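Side-chain contact in elastase inhibitor AFUEI (Aspergillus fumigatus Af293, PDB 3W0E), which inhibits elastases, non-competitively that of Aspergillus fumigatus, and also blocks human leukocyte elastase: residues A9-K13 with Q14-G18. Numbering follows the deposited sequence.
Sequences AQFVK and QELIG
Phe11 and Leu16 meet near the C-terminal end of helix 2-15, where the leucine side chain reaches back across the last turn to the phenyl ring. Followed outward, Leu16 CB lies 3.7 Å from Val12 O, beside the carbonyl that receives the leucine's own backbone N-H. CG, placed anti to the carbonyl carbon (chi1 -56°), comes within 3.8 Å of Phe11 CE1. At the branch, CD1 makes the closest approach, 3.5 Å from Phe11 CE1, and is also 3.8 Å from Val12 CG2, so one methyl bridges ring and valine; CD2 stands farther off, 4.1 Å from Phe11 CE1. CD1 approaches the ring obliquely.

Glu15 supplies a different kind of cover. Its CB sits over one ring face, displaced toward the rim, and its CG is 4.0 Å from Phe11 CE2; the aliphatic part of the glutamate therefore does the touching. A chi1 of 170°, with CG anti to the backbone N, swings the ring alongside Leu16 and beneath that aliphatic part.

The backbone frame is that of a helix running out. Glu15 N donates to Phe11 O at 2.8 Å, and Leu16 N donates to Val12 O at 3.1 Å; Gln14 N has weak bonds to Gln10 O and Phe11 O. Beyond this turn, Ile17 folds back, its CG1 lying against Lys13 O.

Val12 and Leu16 also touch Ile62, and Gly18 is hydrogen-bonded through its backbone to that residue, while the Lys13 ammonium group bonds Ala65 O. This is the helix end packed on the mixed sheet of an I78-family inhibitor (clan CI-2). The chemistry is divided: i+4 main-chain bonds, with one weak i+3 bond, hold the turn, while Leu16 joins Val12 in apolar packing on strand 62-67 and Phe11 flanks it at the surface.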
loop_
_atom_site.group_PDB
_atom_site.type_symbol
_atom_site.label_atom_id
_atom_site.label_comp_id
_atom_site.label_asym_id
_atom_site.label_seq_id
_atom_site.Cartn_x
_atom_site.Cartn_y
_atom_site.Cartn_z
ATOM N N ALA A 9 4.229 -2.277 -9.187
ATOM C CA ALA A 9 3.471 -1.286 -8.429
ATOM C C ALA A 9 3.985 0.116 -8.750
ATOM O O ALA A 9 3.231 1.087 -8.724
ATOM C CB ALA A 9 3.537 -1.563 -6.946
ATOM N N GLN A 10 5.271 0.209 -9.078
ATOM C CA GLN A 10 5.887 1.485 -9.435
ATOM C C GLN A 10 5.458 1.915 -10.830
ATOM O O GLN A 10 5.103 3.077 -11.045
ATOM C CB GLN A 10 7.414 1.378 -9.377
ATOM C CG GLN A 10 8.152 2.644 -9.797
ATOM C CD GLN A 10 8.101 3.727 -8.732
ATOM O OE1 GLN A 10 7.399 3.590 -7.722
ATOM N NE2 GLN A 10 8.851 4.809 -8.948
ATOM N N PHE A 11 5.510 0.970 -11.767
ATOM C CA PHE A 11 5.064 1.187 -13.137
ATOM C C PHE A 11 3.622 1.667 -13.144
ATOM O O PHE A 11 3.255 2.568 -13.898
ATOM C CB PHE A 11 5.174 -0.120 -13.928
ATOM C CG PHE A 11 4.511 -0.076 -15.279
ATOM C CD1 PHE A 11 3.238 -0.588 -15.458
ATOM C CD2 PHE A 11 5.165 0.468 -16.372
ATOM C CE1 PHE A 11 2.626 -0.552 -16.698
ATOM C CE2 PHE A 11 4.552 0.511 -17.615
ATOM C CZ PHE A 11 3.282 -0.000 -17.776
ATOM N N VAL A 12 2.809 1.039 -12.300
ATOM C CA VAL A 12 1.386 1.352 -12.213
ATOM C C VAL A 12 1.171 2.751 -11.637
ATOM O O VAL A 12 0.453 3.563 -12.226
ATOM C CB VAL A 12 0.629 0.312 -11.356
ATOM C CG1 VAL A 12 -0.803 0.767 -11.111
ATOM C CG2 VAL A 12 0.664 -1.060 -12.024
ATOM N N LYS A 13 1.783 3.032 -10.488
ATOM C CA LYS A 13 1.689 4.367 -9.894
ATOM C C LYS A 13 2.170 5.457 -10.863
ATOM O O LYS A 13 1.698 6.586 -10.812
ATOM C CB LYS A 13 2.485 4.442 -8.585
ATOM C CG LYS A 13 1.751 3.957 -7.321
ATOM C CD LYS A 13 2.759 3.637 -6.214
ATOM C CE LYS A 13 2.115 3.504 -4.839
ATOM N NZ LYS A 13 2.742 2.420 -4.000
ATOM N N GLN A 14 3.087 5.108 -11.761
ATOM C CA GLN A 14 3.743 6.100 -12.617
ATOM C C GLN A 14 3.125 6.285 -14.004
ATOM O O GLN A 14 3.225 7.366 -14.589
ATOM C CB GLN A 14 5.235 5.758 -12.778
ATOM C CG GLN A 14 6.101 6.087 -11.555
ATOM C CD GLN A 14 7.566 5.727 -11.764
ATOM O OE1 GLN A 14 8.402 5.929 -10.879
ATOM N NE2 GLN A 14 7.882 5.190 -12.942
ATOM N N GLU A 15 2.499 5.240 -14.535
ATOM C CA GLU A 15 2.060 5.255 -15.929
ATOM C C GLU A 15 0.563 5.007 -16.127
ATOM O O GLU A 15 -0.011 5.405 -17.149
ATOM C CB GLU A 15 2.847 4.198 -16.714
ATOM C CG GLU A 15 4.359 4.363 -16.652
ATOM C CD GLU A 15 4.907 5.233 -17.776
ATOM O OE1 GLU A 15 4.239 6.220 -18.159
ATOM O OE2 GLU A 15 6.009 4.922 -18.284
ATOM N N LEU A 16 -0.071 4.349 -15.161
ATOM C CA LEU A 16 -1.431 3.861 -15.368
ATOM C C LEU A 16 -2.495 4.566 -14.526
ATOM O O LEU A 16 -3.683 4.246 -14.633
ATOM C CB LEU A 16 -1.503 2.346 -15.126
ATOM C CG LEU A 16 -0.572 1.434 -15.931
ATOM C CD1 LEU A 16 -0.645 -0.014 -15.435
ATOM C CD2 LEU A 16 -0.879 1.507 -17.421
ATOM N N ILE A 17 -2.097 5.511 -13.680
ATOM C CA ILE A 17 -3.098 6.204 -12.856
ATOM C C ILE A 17 -4.193 6.794 -13.743
ATOM O O ILE A 17 -3.901 7.457 -14.746
ATOM C CB ILE A 17 -2.477 7.297 -11.957
ATOM C CG1 ILE A 17 -1.549 6.666 -10.921
ATOM C CG2 ILE A 17 -3.564 8.108 -11.269
ATOM C CD1 ILE A 17 -2.155 5.497 -10.168
ATOM N N GLY A 18 -5.449 6.513 -13.396
ATOM C CA GLY A 18 -6.591 7.061 -14.104
ATOM C C GLY A 18 -7.094 6.168 -15.223
ATOM O O GLY A 18 -8.179 6.374 -15.764
#